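Local coordinates for leucine--tRNA ligase (Agrobacterium radiobacter, PDB 5AH5), which probably joins L-leucine to tRNA(Leu) at the expense of ATP, as a class I leucyl-tRNA synthetase, at residues B[209-212]-B[213-216]; B[671-675]-B[676-680]. All blocks are in the same frame, centred on the assembly; numbering follows the deposited sequence.

Interaction 1. Residues B[209-212]-B[213-216]; sequences GWPT and SVRN. With nucleotides of chain D.
The first turn of helix 212-222 is built here, where Trp210, Pro211 and Thr212 meet Val214, Arg215 and Asn216 of the same continuous stretch, with Pro211 as N-cap. Proline suits this place: its ring restricts phi, and its lack of an N-H costs nothing ahead of a helix. Its carbonyl starts the alpha-helical pattern, Arg215 N giving a straight hydrogen bond to Pro211 O (3.1 Å, 168°). The next bond of the pattern runs from Asn216 N to Thr212 O at 2.9 Å.

Two side chains reach back over the cap. Val214, with CG1 anti to its backbone N (chi1 171°), presents that methyl obliquely to the benzo part of the indole, 3.7 Å from Trp210 CE3. The polar corner of the same indole, NE1, is satisfied by the backbone carbonyl of Phe556, so a large apolar ring can be buried without stranding its N-H. Arg215 bends at chi3 (-83°), which turns its guanidinium toward the chain before the helix. There Arg215 NE and NH2 both make weak hydrogen bonds to Trp210 O, at 3.2 and 3.3 Å, while Thr212 CG2 lies 3.3 Å from Arg215 NH2. On its other terminal nitrogen, NH1, Arg215 has a weak bond to the carbonyl of Leu204 and a long, weak ion pair with Glu208.

Asn216 points elsewhere, to the bound RNA. Asn216 OD1 accepts a hydrogen bond from O2' of C3 of chain D at 2.7 Å, and Asn216 ND2 lies 3.1 Å from O4' of C4 of chain D. An amide that meets a 2'-hydroxyl touches a group that distinguishes RNA from DNA; the helix start thus combines a backbone-bonded first turn, an apolar side and a ribose contact.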
ATOM      1  N   GLY B 209      -4.399 -11.002   3.971  1.00 30.49           N
ATOM      2  CA  GLY B 209      -3.039 -10.462   4.055  1.00 27.80           C
ATOM      3  C   GLY B 209      -3.042  -8.930   4.090  1.00 28.41           C
ATOM      4  O   GLY B 209      -1.994  -8.336   4.075  1.00 24.63           O
ATOM      5  N   TRP B 210      -4.178  -8.264   4.158  1.00 26.58           N
ATOM      6  CA  TRP B 210      -4.095  -6.801   4.362  1.00 32.32           C
ATOM      7  C   TRP B 210      -4.437  -6.433   5.810  1.00 33.15           C
ATOM      8  O   TRP B 210      -5.276  -7.087   6.397  1.00 32.79           O
ATOM      9  CB  TRP B 210      -5.085  -6.094   3.421  1.00 32.69           C
ATOM     10  CG  TRP B 210      -4.724  -6.104   1.991  1.00 31.22           C
ATOM     11  CD1 TRP B 210      -4.191  -7.115   1.270  1.00 33.71           C
ATOM     12  CD2 TRP B 210      -4.985  -5.044   1.080  1.00 33.71           C
ATOM     13  NE1 TRP B 210      -4.013  -6.716  -0.037  1.00 35.04           N
ATOM     14  CE2 TRP B 210      -4.527  -5.449  -0.175  1.00 36.27           C
ATOM     15  CE3 TRP B 210      -5.558  -3.781   1.215  1.00 35.08           C
ATOM     16  CZ2 TRP B 210      -4.585  -4.601  -1.298  1.00 35.22           C
ATOM     17  CZ3 TRP B 210      -5.622  -2.947   0.090  1.00 35.50           C
ATOM     18  CH2 TRP B 210      -5.129  -3.366  -1.129  1.00 33.29           C
ATOM     19  N   PRO B 211      -3.826  -5.376   6.359  1.00 35.33           N
ATOM     20  CA  PRO B 211      -4.248  -4.886   7.666  1.00 38.71           C
ATOM     21  C   PRO B 211      -5.730  -4.576   7.707  1.00 40.89           C
ATOM     22  O   PRO B 211      -6.308  -4.058   6.714  1.00 32.66           O
ATOM     23  CB  PRO B 211      -3.450  -3.584   7.819  1.00 38.19           C
ATOM     24  CG  PRO B 211      -2.231  -3.832   7.038  1.00 37.48           C
ATOM     25  CD  PRO B 211      -2.639  -4.646   5.871  1.00 36.75           C
ATOM     26  N   THR B 212      -6.336  -4.858   8.861  1.00 37.65           N
ATOM     27  CA  THR B 212      -7.756  -4.682   9.027  1.00 38.06           C
ATOM     28  C   THR B 212      -8.042  -3.170   9.034  1.00 33.36           C
ATOM     29  O   THR B 212      -9.107  -2.747   8.649  1.00 35.41           O
ATOM     30  CB  THR B 212      -8.290  -5.311  10.348  1.00 42.27           C
ATOM     31  OG1 THR B 212      -7.724  -4.608  11.433  1.00 51.00           O
ATOM     32  CG2 THR B 212      -7.920  -6.781  10.480  1.00 43.03           C
ATOM     33  N   SER B 213      -7.090  -2.376   9.461  1.00 30.63           N
ATOM     34  CA  SER B 213      -7.212  -0.942   9.401  1.00 38.70           C
ATOM     35  C   SER B 213      -7.403  -0.392   7.959  1.00 38.73           C
ATOM     36  O   SER B 213      -8.298   0.414   7.721  1.00 37.30           O
ATOM     37  CB  SER B 213      -5.962  -0.319  10.010  1.00 46.61           C
ATOM     38  OG  SER B 213      -4.779  -0.828   9.373  1.00 47.96           O
ATOM     39  N   VAL B 214      -6.550  -0.818   7.023  1.00 38.46           N
ATOM     40  CA  VAL B 214      -6.639  -0.417   5.599  1.00 36.17           C
ATOM     41  C   VAL B 214      -7.976  -0.903   5.023  1.00 35.14           C
ATOM     42  O   VAL B 214      -8.735  -0.140   4.378  1.00 35.73           O
ATOM     43  CB  VAL B 214      -5.440  -0.933   4.809  1.00 33.70           C
ATOM     44  CG1 VAL B 214      -5.620  -0.723   3.321  1.00 36.01           C
ATOM     45  CG2 VAL B 214      -4.179  -0.240   5.261  1.00 35.33           C
ATOM     46  N   ARG B 215      -8.331  -2.124   5.347  1.00 33.00           N
ATOM     47  CA  ARG B 215      -9.616  -2.676   4.890  1.00 37.86           C
ATOM     48  C   ARG B 215     -10.863  -1.901   5.341  1.00 40.67           C
ATOM     49  O   ARG B 215     -11.776  -1.639   4.526  1.00 37.89           O
ATOM     50  CB  ARG B 215      -9.745  -4.140   5.279  1.00 38.98           C
ATOM     51  CG  ARG B 215      -8.804  -5.012   4.475  1.00 42.68           C
ATOM     52  CD  ARG B 215      -9.109  -6.458   4.679  1.00 41.58           C
ATOM     53  NE  ARG B 215      -8.474  -6.918   5.899  1.00 48.74           N
ATOM     54  CZ  ARG B 215      -8.765  -8.061   6.517  1.00 52.44           C
ATOM     55  NH1 ARG B 215      -9.709  -8.887   6.034  1.00 45.96           N
ATOM     56  NH2 ARG B 215      -8.079  -8.381   7.618  1.00 48.65           N
ATOM     57  N   ASN B 216     -10.879  -1.550   6.623  1.00 37.09           N
ATOM     58  CA  ASN B 216     -11.948  -0.784   7.211  1.00 36.06           C
ATOM     59  C   ASN B 216     -11.945   0.648   6.633  1.00 35.52           C
ATOM     60  O   ASN B 216     -12.962   1.194   6.416  1.00 34.66           O
ATOM     61  CB  ASN B 216     -11.805  -0.709   8.751  1.00 36.47           C
ATOM     62  CG  ASN B 216     -12.918   0.127   9.400  1.00 35.90           C
ATOM     63  OD1 ASN B 216     -14.073  -0.270   9.389  1.00 39.93           O
ATOM     64  ND2 ASN B 216     -12.591   1.296   9.870  1.00 36.05           N
TER
ATOM     65  P     C D   4     -16.536  -1.749  14.304  1.00 73.93           P
ATOM     66  OP1   C D   4     -16.916  -3.186  14.309  1.00 80.41           O
ATOM     67  OP2   C D   4     -16.783  -0.885  15.484  1.00 72.71           O
ATOM     68  O5'   C D   4     -14.963  -1.576  14.104  1.00 65.16           O
ATOM     69  C5'   C D   4     -14.324  -2.097  12.928  1.00 60.59           C
ATOM     70  C4'   C D   4     -13.012  -1.392  12.677  1.00 61.08           C
ATOM     71  O4'   C D   4     -13.157   0.058  12.679  1.00 49.45           O
ATOM     72  C3'   C D   4     -11.940  -1.615  13.723  1.00 57.18           C
ATOM     73  O3'   C D   4     -11.389  -2.910  13.598  1.00 65.36           O
ATOM     74  C2'   C D   4     -10.962  -0.515  13.362  1.00 56.50           C
ATOM     75  O2'   C D   4     -10.139  -0.825  12.251  1.00 57.04           O
ATOM     76  C1'   C D   4     -11.933   0.639  13.110  1.00 51.93           C
ATOM     77  N1    C D   4     -12.181   1.468  14.305  1.00 47.38           N
ATOM     78  C2    C D   4     -11.137   2.260  14.780  1.00 45.12           C
ATOM     79  O2    C D   4     -10.039   2.215  14.204  1.00 48.87           O
ATOM     80  N3    C D   4     -11.344   3.056  15.854  1.00 52.10           N
ATOM     81  C4    C D   4     -12.537   3.073  16.453  1.00 48.21           C
ATOM     82  N4    C D   4     -12.694   3.881  17.505  1.00 55.94           N
ATOM     83  C5    C D   4     -13.621   2.269  15.997  1.00 47.70           C
ATOM     84  C6    C D   4     -13.405   1.495  14.923  1.00 50.94           C
ATOM     85  P     C D   3     -21.392   1.499  14.926  1.00 92.37           P
ATOM     86  OP1   C D   3     -22.090   0.193  14.817  1.00 94.84           O
ATOM     87  OP2   C D   3     -21.102   2.095  16.261  1.00 85.74           O
ATOM     88  O5'   C D   3     -20.020   1.388  14.128  1.00 97.10           O
ATOM     89  C5'   C D   3     -19.960   0.631  12.907  1.00 92.00           C
ATOM     90  C4'   C D   3     -18.640   0.848  12.209  1.00 87.82           C
ATOM     91  O4'   C D   3     -18.348   2.272  12.087  1.00 87.84           O
ATOM     92  C3'   C D   3     -17.390   0.341  12.905  1.00 82.93           C
ATOM     93  O3'   C D   3     -17.205  -1.073  12.982  1.00 82.03           O
ATOM     94  C2'   C D   3     -16.334   1.048  12.080  1.00 76.75           C
ATOM     95  O2'   C D   3     -16.248   0.523  10.774  1.00 83.47           O
ATOM     96  C1'   C D   3     -16.937   2.453  12.003  1.00 76.74           C
ATOM     97  N1    C D   3     -16.481   3.346  13.094  1.00 66.58           N
ATOM     98  C2    C D   3     -15.172   3.844  13.037  1.00 67.75           C
ATOM     99  O2    C D   3     -14.447   3.525  12.074  1.00 65.45           O
ATOM    100  N3    C D   3     -14.733   4.668  14.022  1.00 64.16           N
ATOM    101  C4    C D   3     -15.535   4.970  15.047  1.00 53.59           C
ATOM    102  C5    C D   3     -16.864   4.464  15.137  1.00 62.98           C
ATOM    103  C6    C D   3     -17.293   3.663  14.149  1.00 60.78           C
TER

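Interaction 2. Residues B[671-675]-B[676-680]; sequences ADVER and FHFNA. With nucleotides of chain D.
Arg675 and His677 stack on each other at the Schellman motif that ends helix 653-674. Phe676, at positive phi (67°), is its C-prime residue, and two backbone acceptors of the last turn are satisfied by the two N-H groups that follow the helix end: Asp672 O by His677 N (2.8 Å) and Val673 O by Phe676 N (3.1 Å). His677 is also the N-cap residue of helix 678-695.

Beyond the turn, the side chains form a phosphate-binding patch. The extended arm of Arg675 brings its guanidinium side-on to one carboxylate oxygen, so that Asp672 OD1 accepts from both Arg675 NH2 (2.8 Å) and NE (3.2 Å) in a salt bridge. The remaining edge serves the tRNA: OP1 of U16 of chain D accepts from Arg675 NH2 at 3.0 Å and from NH1 at 3.2 Å. Every nitrogen of the group therefore has an acceptor, NH2 having two, and these bonds fix its rotation. One guanidinium face lies on the imidazole of His677, planes 24° apart; O2 of U16 of chain D lies over the opposite face. In the plane of that imidazole, His677 ND1 donates a nearly straight bond to OP1 of A15 of chain D (2.9 Å, 170°). Asn679 ND2 extends the series to OP1 of A14 of chain D. Glu674 turns away to a salt bridge with Arg67.

The apolar residues face the other way. Phe676 stacks on Tyr560 and packs against Val522 and Ile524 of strand 520-524, while Val673 and Phe678 lean on helix 48-66, joining the hairpin of helices 653-674 and 678-695 to the catalytic core.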
ATOM      1  N   ALA B 671      11.656 -17.128   9.579  1.00 29.79           N
ATOM      2  CA  ALA B 671      10.238 -16.848   9.855  1.00 30.24           C
ATOM      3  C   ALA B 671       9.997 -15.335  10.061  1.00 32.62           C
ATOM      4  O   ALA B 671       8.972 -14.810   9.623  1.00 29.39           O
ATOM      5  CB  ALA B 671       9.733 -17.631  11.087  1.00 35.10           C
ATOM      6  N   ASP B 672      10.940 -14.645  10.722  1.00 30.08           N
ATOM      7  CA  ASP B 672      10.732 -13.254  11.048  1.00 28.27           C
ATOM      8  C   ASP B 672      10.833 -12.312   9.811  1.00 27.42           C
ATOM      9  O   ASP B 672      10.099 -11.382   9.744  1.00 31.05           O
ATOM     10  CB  ASP B 672      11.666 -12.796  12.137  1.00 27.42           C
ATOM     11  CG  ASP B 672      11.159 -13.243  13.603  1.00 33.60           C
ATOM     12  OD1 ASP B 672       9.945 -13.581  13.833  1.00 31.87           O
ATOM     13  OD2 ASP B 672      11.998 -13.190  14.498  1.00 36.02           O
ATOM     14  N   VAL B 673      11.768 -12.563   8.915  1.00 27.47           N
ATOM     15  CA  VAL B 673      11.895 -11.795   7.651  1.00 30.56           C
ATOM     16  C   VAL B 673      10.641 -11.935   6.871  1.00 30.57           C
ATOM     17  O   VAL B 673      10.113 -10.929   6.384  1.00 29.74           O
ATOM     18  CB  VAL B 673      13.092 -12.188   6.816  1.00 29.04           C
ATOM     19  CG1 VAL B 673      13.050 -11.584   5.389  1.00 32.01           C
ATOM     20  CG2 VAL B 673      14.361 -11.774   7.517  1.00 29.60           C
ATOM     21  N   GLU B 674      10.118 -13.141   6.777  1.00 29.70           N
ATOM     22  CA  GLU B 674       8.936 -13.313   5.972  1.00 33.90           C
ATOM     23  C   GLU B 674       7.665 -12.773   6.572  1.00 35.20           C
ATOM     24  O   GLU B 674       6.684 -12.595   5.850  1.00 35.90           O
ATOM     25  CB  GLU B 674       8.824 -14.739   5.426  1.00 40.23           C
ATOM     26  CG  GLU B 674       8.023 -15.716   6.186  1.00 51.82           C
ATOM     27  CD  GLU B 674       8.327 -17.165   5.750  1.00 65.89           C
ATOM     28  OE1 GLU B 674       8.777 -17.396   4.589  1.00 64.87           O
ATOM     29  OE2 GLU B 674       8.125 -18.072   6.599  1.00 66.73           O
ATOM     30  N   ARG B 675       7.653 -12.406   7.860  1.00 31.12           N
ATOM     31  CA  ARG B 675       6.467 -11.712   8.351  1.00 31.75           C
ATOM     32  C   ARG B 675       6.774 -10.256   8.753  1.00 30.21           C
ATOM     33  O   ARG B 675       5.990  -9.658   9.510  1.00 28.86           O
ATOM     34  CB  ARG B 675       5.779 -12.502   9.483  1.00 33.21           C
ATOM     35  CG  ARG B 675       6.591 -12.564  10.751  1.00 35.75           C
ATOM     36  CD  ARG B 675       5.923 -13.397  11.860  1.00 38.70           C
ATOM     37  NE  ARG B 675       6.871 -13.512  12.962  1.00 41.23           N
ATOM     38  CZ  ARG B 675       6.544 -13.560  14.255  1.00 43.83           C
ATOM     39  NH1 ARG B 675       5.282 -13.515  14.647  1.00 41.58           N
ATOM     40  NH2 ARG B 675       7.508 -13.643  15.161  1.00 41.61           N
ATOM     41  N   PHE B 676       7.902  -9.734   8.261  1.00 26.70           N
ATOM     42  CA  PHE B 676       8.360  -8.360   8.486  1.00 32.35           C
ATOM     43  C   PHE B 676       8.754  -7.992   9.920  1.00 33.41           C
ATOM     44  O   PHE B 676       8.756  -6.803  10.270  1.00 31.37           O
ATOM     45  CB  PHE B 676       7.312  -7.328   7.905  1.00 34.85           C
ATOM     46  CG  PHE B 676       7.425  -7.126   6.395  1.00 34.67           C
ATOM     47  CD1 PHE B 676       7.309  -8.203   5.528  1.00 34.71           C
ATOM     48  CD2 PHE B 676       7.611  -5.843   5.849  1.00 35.57           C
ATOM     49  CE1 PHE B 676       7.389  -8.015   4.145  1.00 40.68           C
ATOM     50  CE2 PHE B 676       7.740  -5.638   4.475  1.00 33.45           C
ATOM     51  CZ  PHE B 676       7.613  -6.712   3.613  1.00 36.67           C
ATOM     52  N   HIS B 677       9.084  -8.991  10.740  1.00 29.38           N
ATOM     53  CA  HIS B 677       9.669  -8.769  12.054  1.00 27.10           C
ATOM     54  C   HIS B 677      11.178  -8.665  11.942  1.00 28.03           C
ATOM     55  O   HIS B 677      11.932  -9.454  12.572  1.00 28.52           O
ATOM     56  CB  HIS B 677       9.205  -9.895  13.004  1.00 31.66           C
ATOM     57  CG  HIS B 677       7.760  -9.787  13.369  1.00 33.29           C
ATOM     58  ND1 HIS B 677       7.268 -10.185  14.597  1.00 36.60           N
ATOM     59  CD2 HIS B 677       6.730  -9.190  12.729  1.00 34.81           C
ATOM     60  CE1 HIS B 677       5.980  -9.904  14.656  1.00 36.40           C
ATOM     61  NE2 HIS B 677       5.629  -9.312  13.530  1.00 38.08           N
ATOM     62  N   PHE B 678      11.648  -7.631  11.197  1.00 24.37           N
ATOM     63  CA  PHE B 678      13.044  -7.470  10.911  1.00 24.40           C
ATOM     64  C   PHE B 678      13.793  -7.164  12.159  1.00 24.45           C
ATOM     65  O   PHE B 678      14.980  -7.560  12.293  1.00 24.71           O
ATOM     66  CB  PHE B 678      13.333  -6.319   9.906  1.00 27.09           C
ATOM     67  CG  PHE B 678      12.584  -6.460   8.630  1.00 24.81           C
ATOM     68  CD1 PHE B 678      12.978  -7.379   7.681  1.00 27.49           C
ATOM     69  CD2 PHE B 678      11.458  -5.704   8.408  1.00 25.62           C
ATOM     70  CE1 PHE B 678      12.281  -7.504   6.490  1.00 28.71           C
ATOM     71  CE2 PHE B 678      10.732  -5.825   7.234  1.00 28.81           C
ATOM     72  CZ  PHE B 678      11.148  -6.737   6.270  1.00 30.37           C
ATOM     73  N   ASN B 679      13.177  -6.391  13.036  1.00 22.02           N
ATOM     74  CA  ASN B 679      13.917  -6.014  14.253  1.00 28.25           C
ATOM     75  C   ASN B 679      14.172  -7.258  15.115  1.00 24.94           C
ATOM     76  O   ASN B 679      15.279  -7.425  15.609  1.00 23.71           O
ATOM     77  CB  ASN B 679      13.220  -4.950  15.098  1.00 26.75           C
ATOM     78  CG  ASN B 679      11.833  -5.331  15.485  1.00 28.59           C
ATOM     79  OD1 ASN B 679      11.241  -6.201  14.863  1.00 34.28           O
ATOM     80  ND2 ASN B 679      11.293  -4.687  16.515  1.00 27.85           N
ATOM     81  N   ALA B 680      13.198  -8.140  15.183  1.00 23.89           N
ATOM     82  CA  ALA B 680      13.422  -9.425  16.000  1.00 27.87           C
ATOM     83  C   ALA B 680      14.413 -10.339  15.318  1.00 28.10           C
ATOM     84  O   ALA B 680      15.219 -10.979  15.966  1.00 26.80           O
ATOM     85  CB  ALA B 680      12.125 -10.122  16.240  1.00 27.25           C
TER
ATOM     86  P     A D  15       8.371 -10.443  18.129  1.00 32.02           P
ATOM     87  OP1   A D  15       8.765 -11.196  16.918  1.00 32.25           O
ATOM     88  OP2   A D  15       7.324  -9.440  18.070  1.00 28.34           O
ATOM     89  O5'   A D  15       7.929 -11.521  19.226  1.00 32.22           O
ATOM     90  C5'   A D  15       8.748 -12.663  19.579  1.00 32.79           C
ATOM     91  C4'   A D  15       8.138 -13.390  20.782  1.00 32.40           C
ATOM     92  O4'   A D  15       8.356 -12.644  22.018  1.00 33.51           O
ATOM     93  C3'   A D  15       6.623 -13.569  20.744  1.00 34.84           C
ATOM     94  O3'   A D  15       6.303 -14.771  20.078  1.00 41.42           O
ATOM     95  C2'   A D  15       6.266 -13.782  22.211  1.00 38.35           C
ATOM     96  O2'   A D  15       6.533 -15.090  22.656  1.00 34.88           O
ATOM     97  C1'   A D  15       7.253 -12.859  22.906  1.00 35.42           C
ATOM     98  N9    A D  15       6.617 -11.583  23.214  1.00 36.65           N
ATOM     99  C8    A D  15       6.487 -10.465  22.424  1.00 38.53           C
ATOM    100  N7    A D  15       5.855  -9.480  23.008  1.00 38.15           N
ATOM    101  C5    A D  15       5.576  -9.971  24.279  1.00 33.17           C
ATOM    102  C6    A D  15       4.945  -9.399  25.397  1.00 34.54           C
ATOM    103  N6    A D  15       4.463  -8.158  25.416  1.00 33.67           N
ATOM    104  N1    A D  15       4.809 -10.165  26.506  1.00 31.77           N
ATOM    105  C2    A D  15       5.309 -11.401  26.489  1.00 29.33           C
ATOM    106  N3    A D  15       5.946 -12.039  25.509  1.00 31.15           N
ATOM    107  C4    A D  15       6.036 -11.263  24.415  1.00 33.98           C
ATOM    108  P     U D  16       5.360 -14.766  18.783  1.00 48.58           P
ATOM    109  OP1   U D  16       6.012 -13.853  17.765  1.00 43.27           O
ATOM    110  OP2   U D  16       3.998 -14.456  19.224  1.00 46.77           O
ATOM    111  O5'   U D  16       5.568 -16.254  18.258  1.00 64.63           O
ATOM    112  C5'   U D  16       4.528 -17.236  18.301  1.00 92.34           C
ATOM    113  C4'   U D  16       3.769 -17.190  16.996  1.00117.28           C
ATOM    114  O4'   U D  16       4.692 -17.354  15.888  1.00129.65           O
ATOM    115  C3'   U D  16       2.745 -18.292  16.795  1.00125.01           C
ATOM    116  O3'   U D  16       1.731 -17.797  15.922  1.00124.29           O
ATOM    117  C2'   U D  16       3.620 -19.434  16.283  1.00131.62           C
ATOM    118  O2'   U D  16       2.937 -20.443  15.569  1.00137.56           O
ATOM    119  C1'   U D  16       4.611 -18.679  15.386  1.00137.97           C
ATOM    120  N1    U D  16       5.987 -19.205  15.261  1.00147.58           N
ATOM    121  C2    U D  16       6.820 -18.559  14.358  1.00146.86           C
ATOM    122  O2    U D  16       6.461 -17.602  13.687  1.00126.21           O
ATOM    123  N3    U D  16       8.091 -19.073  14.273  1.00141.78           N
ATOM    124  C4    U D  16       8.612 -20.139  14.978  1.00132.48           C
ATOM    125  O4    U D  16       9.781 -20.477  14.786  1.00118.69           O
ATOM    126  C5    U D  16       7.694 -20.756  15.890  1.00131.71           C
ATOM    127  C6    U D  16       6.445 -20.281  16.001  1.00136.84           C
ATOM    128  P     A D  14       8.225  -5.078  18.982  1.00 32.19           P
ATOM    129  OP1   A D  14       8.261  -5.252  17.467  1.00 35.58           O
ATOM    130  OP2   A D  14       6.970  -4.805  19.611  1.00 29.50           O
ATOM    131  O5'   A D  14       8.967  -6.323  19.650  1.00 31.20           O
ATOM    132  C5'   A D  14      10.291  -6.666  19.273  1.00 28.51           C
ATOM    133  C4'   A D  14      10.701  -7.916  19.978  1.00 31.87           C
ATOM    134  O4'   A D  14      10.943  -7.635  21.390  1.00 33.74           O
ATOM    135  C3'   A D  14       9.666  -9.034  19.974  1.00 32.22           C
ATOM    136  O3'   A D  14       9.710  -9.790  18.752  1.00 31.15           O
ATOM    137  C2'   A D  14      10.088  -9.857  21.190  1.00 28.77           C
ATOM    138  O2'   A D  14      11.170 -10.715  20.919  1.00 26.04           O
ATOM    139  C1'   A D  14      10.607  -8.780  22.142  1.00 30.19           C
ATOM    140  N9    A D  14       9.731  -8.392  23.244  1.00 32.05           N
ATOM    141  C8    A D  14       9.100  -7.198  23.483  1.00 33.18           C
ATOM    142  N7    A D  14       8.475  -7.152  24.629  1.00 29.95           N
ATOM    143  C5    A D  14       8.714  -8.397  25.188  1.00 33.50           C
ATOM    144  C6    A D  14       8.332  -8.974  26.412  1.00 34.83           C
ATOM    145  N6    A D  14       7.563  -8.358  27.309  1.00 33.40           N
ATOM    146  N1    A D  14       8.724 -10.246  26.658  1.00 33.75           N
ATOM    147  C2    A D  14       9.498 -10.864  25.758  1.00 30.16           C
ATOM    148  N3    A D  14       9.951 -10.412  24.586  1.00 33.21           N
ATOM    149  C4    A D  14       9.502  -9.163  24.354  1.00 33.09           C
TER

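Overall arrangement
Both interactions are local turns at helix ends beside the same tRNA, yet they use opposite ends: interaction 1 opens a helix, interaction 2 closes one and leads into the next. Their centres are 19 Å apart, with about 9 Å between nearest atoms, so they do not touch. Interaction 1 is partly buried and meets ribose through a neutral amide; interaction 2 is more buried, but its polar side meets three successive phosphates through an arginine, a histidine and an asparagine. Each backs onto the parallel sheet of the catalytic core: interaction 1 against strand 556-560, and interaction 2, from the anticodon-binding domain, against strand 520-524.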